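Local atomic coordinates of 3' terminal uridylyl transferase (Trypanosoma brucei, PDB entry 5IDO), a protein that catalyses the magnesium- or manganese-dependent transfer of uridines from UTP to the 3' ends of guide RNAs, ribosomal RNAs and some mRNAs in trypanosome mitochondria. Residues A[106-111]-A[122-127]; A[171-176]-A[288-293]; A[297-302]-A[359-364]. All blocks are in the same frame, centred on the assembly; numbering follows the deposited sequence.

Contact 1. Residues A[106-111]-A[122-127]; sequences VFIFGS and ADIDFA. With UTP (uridine 5'-triphosphate), chain B.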
loop_
_atom_site.group_PDB
_atom_site.type_symbol
_atom_site.label_atom_id
_atom_site.label_comp_id
_atom_site.label_asym_id
_atom_site.label_seq_id
_atom_site.Cartn_x
_atom_site.Cartn_y
_atom_site.Cartn_z
ATOM N N VAL A 106 -8.614 10.038 10.524
ATOM C CA VAL A 106 -8.286 8.905 9.668
ATOM C C VAL A 106 -7.450 9.328 8.463
ATOM O O VAL A 106 -7.846 10.186 7.677
ATOM C CB VAL A 106 -9.553 8.178 9.186
ATOM C CG1 VAL A 106 -9.184 7.033 8.252
ATOM C CG2 VAL A 106 -10.336 7.651 10.384
ATOM N N PHE A 107 -6.278 8.715 8.344
ATOM C CA PHE A 107 -5.358 8.990 7.254
ATOM C C PHE A 107 -5.300 7.786 6.319
ATOM O O PHE A 107 -5.034 6.670 6.760
ATOM C CB PHE A 107 -3.953 9.303 7.788
ATOM C CG PHE A 107 -3.883 10.509 8.702
ATOM C CD1 PHE A 107 -4.444 10.482 9.971
ATOM C CD2 PHE A 107 -3.222 11.656 8.301
ATOM C CE1 PHE A 107 -4.374 11.586 10.809
ATOM C CE2 PHE A 107 -3.138 12.762 9.139
ATOM C CZ PHE A 107 -3.716 12.724 10.393
ATOM N N ILE A 108 -5.556 8.001 5.034
ATOM C CA ILE A 108 -5.297 6.957 4.048
ATOM C C ILE A 108 -3.809 6.942 3.719
ATOM O O ILE A 108 -3.213 7.998 3.527
ATOM C CB ILE A 108 -6.101 7.160 2.744
ATOM C CG1 ILE A 108 -7.597 7.018 3.000
ATOM C CG2 ILE A 108 -5.678 6.142 1.679
ATOM C CD1 ILE A 108 -8.417 6.984 1.719
ATOM N N PHE A 109 -3.201 5.757 3.678
ATOM C CA PHE A 109 -1.849 5.639 3.135
ATOM C C PHE A 109 -1.764 4.420 2.210
ATOM O O PHE A 109 -2.754 3.725 2.008
ATOM C CB PHE A 109 -0.796 5.583 4.259
ATOM C CG PHE A 109 -0.847 4.339 5.112
ATOM C CD1 PHE A 109 -1.740 4.236 6.167
ATOM C CD2 PHE A 109 0.032 3.288 4.883
ATOM C CE1 PHE A 109 -1.772 3.096 6.965
ATOM C CE2 PHE A 109 0.002 2.148 5.671
ATOM C CZ PHE A 109 -0.900 2.050 6.714
ATOM N N GLY A 110 -0.599 4.187 1.619
ATOM C CA GLY A 110 -0.437 3.071 0.701
ATOM C C GLY A 110 -0.480 3.455 -0.773
ATOM O O GLY A 110 -0.146 4.585 -1.146
ATOM N N SER A 111 -0.908 2.511 -1.609
ATOM C CA SER A 111 -0.809 2.659 -3.063
ATOM C C SER A 111 -1.620 3.827 -3.621
ATOM O O SER A 111 -1.182 4.485 -4.562
ATOM C CB SER A 111 -1.235 1.361 -3.757
ATOM O OG SER A 111 -2.554 0.995 -3.397
ATOM N N ALA A 122 -7.861 -3.120 -4.828
ATOM C CA ALA A 122 -6.724 -3.140 -3.912
ATOM C C ALA A 122 -7.074 -2.577 -2.533
ATOM O O ALA A 122 -7.750 -1.555 -2.419
ATOM C CB ALA A 122 -5.561 -2.363 -4.513
ATOM N N ASP A 123 -6.609 -3.268 -1.497
ATOM C CA ASP A 123 -6.778 -2.848 -0.107
ATOM C C ASP A 123 -6.497 -1.366 0.131
ATOM O O ASP A 123 -5.541 -0.803 -0.401
ATOM C CB ASP A 123 -5.865 -3.675 0.802
ATOM C CG ASP A 123 -6.542 -4.918 1.331
ATOM O OD1 ASP A 123 -6.572 -5.942 0.613
ATOM O OD2 ASP A 123 -7.039 -4.873 2.478
ATOM N N ILE A 124 -7.349 -0.737 0.934
ATOM C CA ILE A 124 -7.100 0.621 1.391
ATOM C C ILE A 124 -6.481 0.570 2.780
ATOM O O ILE A 124 -7.013 -0.079 3.674
ATOM C CB ILE A 124 -8.393 1.456 1.424
ATOM C CG1 ILE A 124 -8.939 1.645 0.008
ATOM C CG2 ILE A 124 -8.146 2.808 2.094
ATOM C CD1 ILE A 124 -8.144 2.624 -0.821
ATOM N N ASP A 125 -5.345 1.234 2.956
ATOM C CA ASP A 125 -4.709 1.318 4.267
ATOM C C ASP A 125 -5.215 2.523 5.064
ATOM O O ASP A 125 -5.062 3.672 4.638
ATOM C CB ASP A 125 -3.190 1.395 4.117
ATOM C CG ASP A 125 -2.594 0.102 3.622
ATOM O OD1 ASP A 125 -2.868 -0.946 4.240
ATOM O OD2 ASP A 125 -1.862 0.133 2.609
ATOM N N PHE A 126 -5.815 2.256 6.220
ATOM C CA PHE A 126 -6.271 3.327 7.100
ATOM C C PHE A 126 -5.352 3.482 8.301
ATOM O O PHE A 126 -4.982 2.498 8.945
ATOM C CB PHE A 126 -7.703 3.073 7.581
ATOM C CG PHE A 126 -8.741 3.260 6.518
ATOM C CD1 PHE A 126 -8.832 4.458 5.822
ATOM C CD2 PHE A 126 -9.637 2.246 6.221
ATOM C CE1 PHE A 126 -9.789 4.636 4.844
ATOM C CE2 PHE A 126 -10.605 2.421 5.241
ATOM C CZ PHE A 126 -10.676 3.615 4.550
ATOM N N ALA A 127 -4.978 4.725 8.588
ATOM C CA ALA A 127 -4.220 5.049 9.788
ATOM C C ALA A 127 -5.048 5.968 10.686
ATOM O O ALA A 127 -5.570 6.983 10.228
ATOM C CB ALA A 127 -2.896 5.702 9.425
HETATM P PA UTP B . 3.133 -2.651 0.581
HETATM O O1A UTP B . 4.549 -3.185 0.517
HETATM O O2A UTP B . 2.114 -3.369 1.438
HETATM O O3A UTP B . 2.605 -2.466 -0.934
HETATM O "O5'" UTP B . 3.225 -1.120 1.062
HETATM P PB UTP B . 1.059 -2.570 -1.388
HETATM O O1B UTP B . 0.138 -2.606 -0.189
HETATM O O2B UTP B . 0.832 -1.506 -2.440
HETATM O O3B UTP B . 1.081 -3.968 -2.186
HETATM P PG UTP B . 0.767 -5.410 -1.542
HETATM O O1G UTP B . 0.594 -5.209 -0.058
HETATM O O2G UTP B . 2.020 -6.175 -1.903
HETATM O O3G UTP B . -0.489 -5.861 -2.251
HETATM C "C5'" UTP B . 2.058 -0.499 1.591
HETATM C "C4'" UTP B . 2.474 0.644 2.496
HETATM O "O4'" UTP B . 2.906 0.123 3.755
HETATM C "C1'" UTP B . 4.009 0.885 4.248
HETATM C "C2'" UTP B . 4.349 1.916 3.183
HETATM O "O2'" UTP B . 3.778 3.170 3.561
HETATM C "C3'" UTP B . 3.657 1.416 1.935
HETATM O "O3'" UTP B . 3.243 2.491 1.088
HETATM N N1 UTP B . 5.163 0.010 4.484
HETATM C C6 UTP B . 5.209 -1.207 3.927
HETATM C C2 UTP B . 6.238 0.460 5.283
HETATM O O2 UTP B . 6.187 1.597 5.802
HETATM N N3 UTP B . 7.298 -0.328 5.500
HETATM C C4 UTP B . 7.360 -1.551 4.958
HETATM O O4 UTP B . 8.358 -2.274 5.169
HETATM C C5 UTP B . 6.317 -2.016 4.158
HETATM O O HOH W 1 -1.651 -0.004 0.192
#

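Contact 2. Residues A[171-176]-A[288-293]; sequences RVPIIK and SFRAFG. With UTP (uridine 5'-triphosphate), chain B.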
loop_
_atom_site.group_PDB
_atom_site.type_symbol
_atom_site.label_atom_id
_atom_site.label_comp_id
_atom_site.label_asym_id
_atom_site.label_seq_id
_atom_site.Cartn_x
_atom_site.Cartn_y
_atom_site.Cartn_z
ATOM N N ARG A 171 2.307 -8.170 15.956
ATOM C CA ARG A 171 3.371 -7.188 16.157
ATOM C C ARG A 171 2.801 -5.785 16.017
ATOM O O ARG A 171 3.040 -4.912 16.852
ATOM C CB ARG A 171 4.516 -7.393 15.164
ATOM C CG ARG A 171 5.795 -7.918 15.796
ATOM C CD ARG A 171 7.015 -7.606 14.937
ATOM N NE ARG A 171 7.307 -6.175 14.892
ATOM C CZ ARG A 171 7.088 -5.396 13.838
ATOM N NH1 ARG A 171 6.579 -5.908 12.726
ATOM N NH2 ARG A 171 7.384 -4.103 13.894
ATOM N N VAL A 172 2.045 -5.580 14.947
ATOM C CA VAL A 172 1.275 -4.361 14.782
ATOM C C VAL A 172 -0.203 -4.726 14.795
ATOM O O VAL A 172 -0.730 -5.230 13.804
ATOM C CB VAL A 172 1.630 -3.620 13.479
ATOM C CG1 VAL A 172 0.772 -2.371 13.331
ATOM C CG2 VAL A 172 3.111 -3.263 13.457
ATOM N N PRO A 173 -0.867 -4.505 15.938
ATOM C CA PRO A 173 -2.302 -4.779 16.063
ATOM C C PRO A 173 -3.116 -3.966 15.067
ATOM O O PRO A 173 -3.006 -2.741 15.033
ATOM C CB PRO A 173 -2.616 -4.364 17.504
ATOM C CG PRO A 173 -1.308 -4.522 18.230
ATOM C CD PRO A 173 -0.261 -4.116 17.225
ATOM N N ILE A 174 -3.903 -4.650 14.243
ATOM C CA ILE A 174 -4.744 -3.980 13.261
ATOM C C ILE A 174 -6.131 -4.591 13.207
ATOM O O ILE A 174 -6.406 -5.617 13.833
ATOM C CB ILE A 174 -4.148 -4.039 11.835
ATOM C CG1 ILE A 174 -4.150 -5.479 11.311
ATOM C CG2 ILE A 174 -2.754 -3.427 11.796
ATOM C CD1 ILE A 174 -3.653 -5.620 9.884
ATOM N N ILE A 175 -7.003 -3.937 12.453
ATOM C CA ILE A 175 -8.294 -4.493 12.095
ATOM C C ILE A 175 -8.290 -4.731 10.590
ATOM O O ILE A 175 -7.870 -3.865 9.827
ATOM C CB ILE A 175 -9.463 -3.549 12.476
ATOM C CG1 ILE A 175 -9.468 -3.274 13.982
ATOM C CG2 ILE A 175 -10.800 -4.134 12.026
ATOM C CD1 ILE A 175 -10.541 -2.310 14.416
ATOM N N LYS A 176 -8.737 -5.902 10.159
ATOM C CA LYS A 176 -8.860 -6.151 8.730
ATOM C C LYS A 176 -10.310 -6.378 8.364
ATOM O O LYS A 176 -10.990 -7.200 8.973
ATOM C CB LYS A 176 -8.017 -7.353 8.296
ATOM C CG LYS A 176 -6.559 -7.023 8.039
ATOM C CD LYS A 176 -5.946 -7.993 7.043
ATOM C CE LYS A 176 -6.548 -7.817 5.652
ATOM N NZ LYS A 176 -6.127 -6.546 4.996
ATOM N N SER A 288 -4.866 0.550 11.035
ATOM C CA SER A 288 -3.818 0.550 12.051
ATOM C C SER A 288 -3.783 1.889 12.778
ATOM O O SER A 288 -4.502 2.819 12.417
ATOM C CB SER A 288 -2.456 0.249 11.429
ATOM O OG SER A 288 -2.133 1.208 10.443
ATOM N N PHE A 289 -2.935 1.993 13.794
ATOM C CA PHE A 289 -2.941 3.174 14.650
ATOM C C PHE A 289 -1.611 3.914 14.632
ATOM O O PHE A 289 -1.375 4.803 15.454
ATOM C CB PHE A 289 -3.304 2.780 16.088
ATOM C CG PHE A 289 -4.645 2.111 16.210
ATOM C CD1 PHE A 289 -5.806 2.864 16.308
ATOM C CD2 PHE A 289 -4.748 0.729 16.220
ATOM C CE1 PHE A 289 -7.044 2.253 16.415
ATOM C CE2 PHE A 289 -5.984 0.112 16.327
ATOM C CZ PHE A 289 -7.133 0.877 16.426
ATOM N N ARG A 290 -0.745 3.557 13.688
ATOM C CA ARG A 290 0.572 4.179 13.608
ATOM C C ARG A 290 0.708 5.046 12.360
ATOM O O ARG A 290 -0.037 4.879 11.392
ATOM C CB ARG A 290 1.665 3.108 13.648
ATOM C CG ARG A 290 1.536 2.162 14.838
ATOM C CD ARG A 290 2.755 1.262 14.997
ATOM N NE ARG A 290 2.513 0.187 15.959
ATOM C CZ ARG A 290 3.425 -0.709 16.325
ATOM N NH1 ARG A 290 4.647 -0.659 15.818
ATOM N NH2 ARG A 290 3.116 -1.656 17.201
ATOM N N ALA A 291 1.656 5.979 12.391
ATOM C CA ALA A 291 1.800 6.970 11.327
ATOM C C ALA A 291 2.954 6.662 10.376
ATOM O O ALA A 291 3.214 7.425 9.446
ATOM C CB ALA A 291 1.985 8.353 11.929
ATOM N N PHE A 292 3.629 5.537 10.608
ATOM C CA PHE A 292 4.832 5.168 9.865
ATOM C C PHE A 292 4.606 5.102 8.354
ATOM O O PHE A 292 5.489 5.456 7.570
ATOM C CB PHE A 292 5.366 3.818 10.363
ATOM C CG PHE A 292 4.509 2.640 9.971
ATOM C CD1 PHE A 292 3.378 2.312 10.702
ATOM C CD2 PHE A 292 4.838 1.862 8.871
ATOM C CE1 PHE A 292 2.589 1.233 10.344
ATOM C CE2 PHE A 292 4.050 0.781 8.507
ATOM C CZ PHE A 292 2.926 0.466 9.245
ATOM N N GLY A 293 3.423 4.647 7.954
ATOM C CA GLY A 293 3.127 4.449 6.547
ATOM C C GLY A 293 2.753 5.726 5.826
ATOM O O GLY A 293 2.809 5.794 4.600
HETATM P PA UTP B . 3.133 -2.651 0.581
HETATM O O1A UTP B . 4.549 -3.185 0.517
HETATM O O2A UTP B . 2.114 -3.369 1.438
HETATM O O3A UTP B . 2.605 -2.466 -0.934
HETATM O "O5'" UTP B . 3.225 -1.120 1.062
HETATM P PB UTP B . 1.059 -2.570 -1.388
HETATM O O1B UTP B . 0.138 -2.606 -0.189
HETATM O O2B UTP B . 0.832 -1.506 -2.440
HETATM O O3B UTP B . 1.081 -3.968 -2.186
HETATM P PG UTP B . 0.767 -5.410 -1.542
HETATM O O1G UTP B . 0.594 -5.209 -0.058
HETATM O O2G UTP B . 2.020 -6.175 -1.903
HETATM O O3G UTP B . -0.489 -5.861 -2.251
HETATM C "C5'" UTP B . 2.058 -0.499 1.591
HETATM C "C4'" UTP B . 2.474 0.644 2.496
HETATM O "O4'" UTP B . 2.906 0.123 3.755
HETATM C "C1'" UTP B . 4.009 0.885 4.248
HETATM C "C2'" UTP B . 4.349 1.916 3.183
HETATM O "O2'" UTP B . 3.778 3.170 3.561
HETATM C "C3'" UTP B . 3.657 1.416 1.935
HETATM O "O3'" UTP B . 3.243 2.491 1.088
HETATM N N1 UTP B . 5.163 0.010 4.484
HETATM C C6 UTP B . 5.209 -1.207 3.927
HETATM C C2 UTP B . 6.238 0.460 5.283
HETATM O O2 UTP B . 6.187 1.597 5.802
HETATM N N3 UTP B . 7.298 -0.328 5.500
HETATM C C4 UTP B . 7.360 -1.551 4.958
HETATM O O4 UTP B . 8.358 -2.274 5.169
HETATM C C5 UTP B . 6.317 -2.016 4.158
HETATM O O HOH W 2 -1.511 -0.521 14.783
#

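Contact 3. Residues A[297-302]-A[359-364]; sequences STLLRK and LEIPES. With UTP (uridine 5'-triphosphate), chain B.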
loop_
_atom_site.group_PDB
_atom_site.type_symbol
_atom_site.label_atom_id
_atom_site.label_comp_id
_atom_site.label_asym_id
_atom_site.label_seq_id
_atom_site.Cartn_x
_atom_site.Cartn_y
_atom_site.Cartn_z
ATOM N N SER A 297 4.530 6.725 2.063
ATOM C CA SER A 297 3.752 6.835 0.846
ATOM C C SER A 297 3.914 8.218 0.223
ATOM O O SER A 297 3.955 8.360 -1.000
ATOM C CB SER A 297 2.284 6.541 1.146
ATOM O OG SER A 297 2.149 5.321 1.862
ATOM N N THR A 298 4.022 9.237 1.070
ATOM C CA THR A 298 4.151 10.602 0.577
ATOM C C THR A 298 5.484 10.774 -0.147
ATOM O O THR A 298 5.555 11.429 -1.187
ATOM C CB THR A 298 4.027 11.633 1.717
ATOM O OG1 THR A 298 2.835 11.369 2.465
ATOM C CG2 THR A 298 3.951 13.053 1.152
ATOM N N LEU A 299 6.533 10.170 0.401
ATOM C CA LEU A 299 7.836 10.178 -0.249
ATOM C C LEU A 299 7.741 9.489 -1.606
ATOM O O LEU A 299 8.203 10.019 -2.613
ATOM C CB LEU A 299 8.885 9.486 0.623
ATOM C CG LEU A 299 10.305 9.439 0.055
ATOM C CD1 LEU A 299 10.837 10.844 -0.187
ATOM C CD2 LEU A 299 11.234 8.672 0.983
ATOM N N LEU A 300 7.120 8.314 -1.624
ATOM C CA LEU A 300 6.979 7.544 -2.856
ATOM C C LEU A 300 6.168 8.321 -3.883
ATOM O O LEU A 300 6.507 8.346 -5.070
ATOM C CB LEU A 300 6.315 6.190 -2.582
ATOM C CG LEU A 300 7.045 5.183 -1.689
ATOM C CD1 LEU A 300 6.195 3.936 -1.500
ATOM C CD2 LEU A 300 8.392 4.820 -2.272
ATOM N N ARG A 301 5.103 8.964 -3.415
ATOM C CA ARG A 301 4.243 9.745 -4.294
ATOM C C ARG A 301 5.020 10.827 -5.036
ATOM O O ARG A 301 4.933 10.932 -6.262
ATOM C CB ARG A 301 3.103 10.380 -3.503
ATOM C CG ARG A 301 2.157 11.191 -4.365
ATOM C CD ARG A 301 1.086 11.885 -3.545
ATOM N NE ARG A 301 0.213 12.678 -4.404
ATOM C CZ ARG A 301 0.479 13.919 -4.800
ATOM N NH1 ARG A 301 1.598 14.518 -4.413
ATOM N NH2 ARG A 301 -0.373 14.558 -5.590
ATOM N N LYS A 302 5.779 11.621 -4.285
ATOM C CA LYS A 302 6.537 12.739 -4.846
ATOM C C LYS A 302 7.490 12.274 -5.942
ATOM O O LYS A 302 7.584 12.886 -7.004
ATOM C CB LYS A 302 7.320 13.459 -3.748
ATOM C CG LYS A 302 8.191 14.595 -4.255
ATOM C CD LYS A 302 8.644 15.485 -3.101
ATOM C CE LYS A 302 8.707 16.950 -3.518
ATOM N NZ LYS A 302 10.091 17.502 -3.473
ATOM N N LEU A 359 14.056 13.562 4.342
ATOM C CA LEU A 359 13.809 14.464 5.463
ATOM C C LEU A 359 12.951 15.666 5.071
ATOM O O LEU A 359 12.405 16.344 5.938
ATOM C CB LEU A 359 15.133 14.951 6.066
ATOM C CG LEU A 359 15.879 14.027 7.036
ATOM C CD1 LEU A 359 14.960 12.954 7.615
ATOM C CD2 LEU A 359 17.105 13.401 6.385
ATOM N N GLU A 360 12.824 15.930 3.772
ATOM C CA GLU A 360 12.061 17.087 3.310
ATOM C C GLU A 360 10.567 16.765 3.220
ATOM O O GLU A 360 9.754 17.629 2.888
ATOM C CB GLU A 360 12.603 17.594 1.966
ATOM C CG GLU A 360 11.927 17.050 0.721
ATOM C CD GLU A 360 12.634 17.494 -0.549
ATOM O OE1 GLU A 360 12.009 18.200 -1.368
ATOM O OE2 GLU A 360 13.818 17.133 -0.725
ATOM N N ILE A 361 10.212 15.522 3.530
ATOM C CA ILE A 361 8.820 15.161 3.768
ATOM C C ILE A 361 8.580 15.178 5.273
ATOM O O ILE A 361 9.170 14.380 6.001
ATOM C CB ILE A 361 8.465 13.775 3.198
ATOM C CG1 ILE A 361 8.740 13.722 1.693
ATOM C CG2 ILE A 361 7.009 13.445 3.488
ATOM C CD1 ILE A 361 7.907 14.698 0.880
ATOM N N PRO A 362 7.718 16.097 5.743
ATOM C CA PRO A 362 7.513 16.353 7.175
ATOM C C PRO A 362 7.153 15.101 7.968
ATOM O O PRO A 362 6.312 14.317 7.531
ATOM C CB PRO A 362 6.350 17.351 7.190
ATOM C CG PRO A 362 6.419 18.029 5.861
ATOM C CD PRO A 362 6.881 16.971 4.901
ATOM N N GLU A 363 7.792 14.924 9.120
ATOM C CA GLU A 363 7.475 13.813 10.010
ATOM C C GLU A 363 6.203 14.111 10.805
ATOM O O GLU A 363 5.399 13.218 11.078
ATOM C CB GLU A 363 8.643 13.535 10.959
ATOM C CG GLU A 363 8.459 12.292 11.813
ATOM C CD GLU A 363 9.570 12.105 12.827
ATOM O OE1 GLU A 363 10.294 13.084 13.101
ATOM O OE2 GLU A 363 9.717 10.979 13.350
ATOM N N SER A 364 6.028 15.376 11.172
ATOM C CA SER A 364 4.859 15.800 11.931
ATOM C C SER A 364 3.627 15.925 11.040
ATOM O O SER A 364 3.718 16.364 9.894
ATOM C CB SER A 364 5.139 17.133 12.632
ATOM O OG SER A 364 3.990 17.599 13.314
HETATM P PA UTP B . 3.133 -2.651 0.581
HETATM O O1A UTP B . 4.549 -3.185 0.517
HETATM O O2A UTP B . 2.114 -3.369 1.438
HETATM O O3A UTP B . 2.605 -2.466 -0.934
HETATM O "O5'" UTP B . 3.225 -1.120 1.062
HETATM P PB UTP B . 1.059 -2.570 -1.388
HETATM O O1B UTP B . 0.138 -2.606 -0.189
HETATM O O2B UTP B . 0.832 -1.506 -2.440
HETATM O O3B UTP B . 1.081 -3.968 -2.186
HETATM P PG UTP B . 0.767 -5.410 -1.542
HETATM O O1G UTP B . 0.594 -5.209 -0.058
HETATM O O2G UTP B . 2.020 -6.175 -1.903
HETATM O O3G UTP B . -0.489 -5.861 -2.251
HETATM C "C5'" UTP B . 2.058 -0.499 1.591
HETATM C "C4'" UTP B . 2.474 0.644 2.496
HETATM O "O4'" UTP B . 2.906 0.123 3.755
HETATM C "C1'" UTP B . 4.009 0.885 4.248
HETATM C "C2'" UTP B . 4.349 1.916 3.183
HETATM O "O2'" UTP B . 3.778 3.170 3.561
HETATM C "C3'" UTP B . 3.657 1.416 1.935
HETATM O "O3'" UTP B . 3.243 2.491 1.088
HETATM N N1 UTP B . 5.163 0.010 4.484
HETATM C C6 UTP B . 5.209 -1.207 3.927
HETATM C C2 UTP B . 6.238 0.460 5.283
HETATM O O2 UTP B . 6.187 1.597 5.802
HETATM N N3 UTP B . 7.298 -0.328 5.500
HETATM C C4 UTP B . 7.360 -1.551 4.958
HETATM O O4 UTP B . 8.358 -2.274 5.169
HETATM C C5 UTP B . 6.317 -2.016 4.158
#

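Contact 1. Residues A[106-111]-A[122-127]
Asp125 lays its CB over the centre of the Phe109 ring, 3.4 Å from the centroid of that ring and 8° off its normal, in a close CH-pi contact. With chi1 at 67°, CG of Phe109 stands between its backbone N and carbonyl carbon, and this folds the ring back across strand 124-127. Asp125 presents its carboxylate nearly flat to the ring, the two planes 17° apart, while Phe109 CD1 touches Ala127 CB at 3.8 Å. Beneath this face the antiparallel backbones are firmly joined. Phe107 and Ala127 exchange a pair of hydrogen bonds in the carbonyl planes, with Phe107 N to Ala127 O measuring 2.7 Å, and Phe109 N reaches Asp125 O at 3.0 Å. On the opposite face, buried side chains pack: Ile108 CG1 runs beside Phe126 and meets its CE1 at 3.7 Å, Val106 CG1 approaches Phe126 CD1 to 3.6 Å, and helix 80-100 covers the group through Arg90, Leu93 and Val97. These two strands lie at one edge of the palm sheet of a DNA polymerase beta-like nucleotidyltransferase, 104-109 outermost; the first runs out into the Gly-Ser motif, and the second begins at the Asp-x-Asp motif, whose Asp123 and Asp125 bind the catalytic metal in related enzymes. Toward the nucleotide the strands separate and the packing thins out. Gly110, the N-cap of helix 111-115, has no side chain and passes its CA within 3.8 Å of Asp125 OD2; the same CA lies 3.7 Å from O3' of UTP. A water sits between Ser111 N, Asp125 OD2 and a beta-phosphate oxygen of UTP, although its approach to the carboxylate is implausibly short. Asp123 swings away from strand 106-109, and its OD2 forms a salt bridge with Lys176.

Contact 2. Residues A[171-176]-A[288-293]
Arg290 reaches from the turn before helix 292-305 to Val172, just beyond the point where strands 174-177 and 285-288 run antiparallel as neighbours in the palm sheet. Its CB lies at the edge of the Phe292 ring, in the ring plane. CG is anti to the carbonyl carbon (chi1 -53°), and from there the chain extends through CD to NE, straight toward the 171-176 segment. NE passes 4.1 Å from Val172 CG1 and makes a salt bridge with Glu143, which helps fix the rotation of the head group. CZ and NH1 lie under Val172 CG2; this methyl sits over the centre of one guanidinium face, 3.8 Å from NH1. NH2 points toward the backbone, 3.3 Å from Arg171 O. Arg171 itself is poorly ordered and probably binds RNA, as in related enzymes. Closer to the sheet, Ile174 CG2 packs on Ser288 CB at 3.7 Å. Between these two contacts the chain segments diverge, and a water spans the gap, donating to Pro173 O at 2.7 Å and accepting from Phe289 N at 3.1 Å. The Phe289 ring turns its edge to the same Pro173 carbonyl. Beyond the turn the chain arrives at the nucleotide, where Phe292 directs its own edge at the uracil, its CD2 lying 3.4 Å from O2 of UTP.

Contact 3. Residues A[297-302]-A[359-364]
Ile361 rests on helix 292-305 and meets it through all three of its outer carbons. CG2 touches Thr298 CG2 at 3.9 Å; CG1 meets Leu299 CD1 at 4.0 Å; and CD1 slides along the aliphatic part of Lys302, coming within 4.1 Å of its CD. With chi1 at -58° and chi2 at -62°, the branched side chain spreads over residues 298, 299 and 302, so that it spans one turn of the helix, the turn closed by the Lys302 N to Thr298 O bond. Thr298 offers its methyl to the isoleucine, while its OG1 is hydrogen-bonded to Ile294 O, a helical carbonyl one turn back; the hydroxyl thus does not disturb the apolar surface. Lys302 leaves the helix and bends at both of its last torsions to bring NZ to Glu360 OE1 at 2.9 Å. The two side chains meet at about a right angle in this salt bridge, the ammonium standing 48° out of the carboxylate plane. The second oxygen, OE2, accepts from Asp357 N, which steadies the carboxylate. In the fold, the contact pins the loop between helices 336-349 and 385-409 onto the helix that begins in the UTP pocket. Tyr469, in the proposed nucleotide recognition motif, packs on both Leu299 and Ile361. At the start of the same helical segment, Ser297 OG accepts from O3' of UTP at 3.1 Å and also holds Gly110 N. Chemically, then, the attachment is mainly apolar and centred on one buried isoleucine; the salt bridge joins two exposed residues, where solvent would be expected to weaken it, and probably adds only modestly.

Followed from the N terminus, the three contacts close one after another, and none nests within or crosses another. Contact 1 closes a tight loop of ten residues that holds most of helix 111-115 and pairs the first two palm strands. Contact 2 closes a far longer excursion of 111 residues, which includes the separate four-stranded antiparallel sheet, and brings the chain back to the palm beside strand 124-130. Its second segment runs directly into helix 292-305, whose next turns belong to contact 3; there a loop carrying helices 310-324 and 336-349 is closed. UTP touches all three, so palm and helical region meet around the nucleotide.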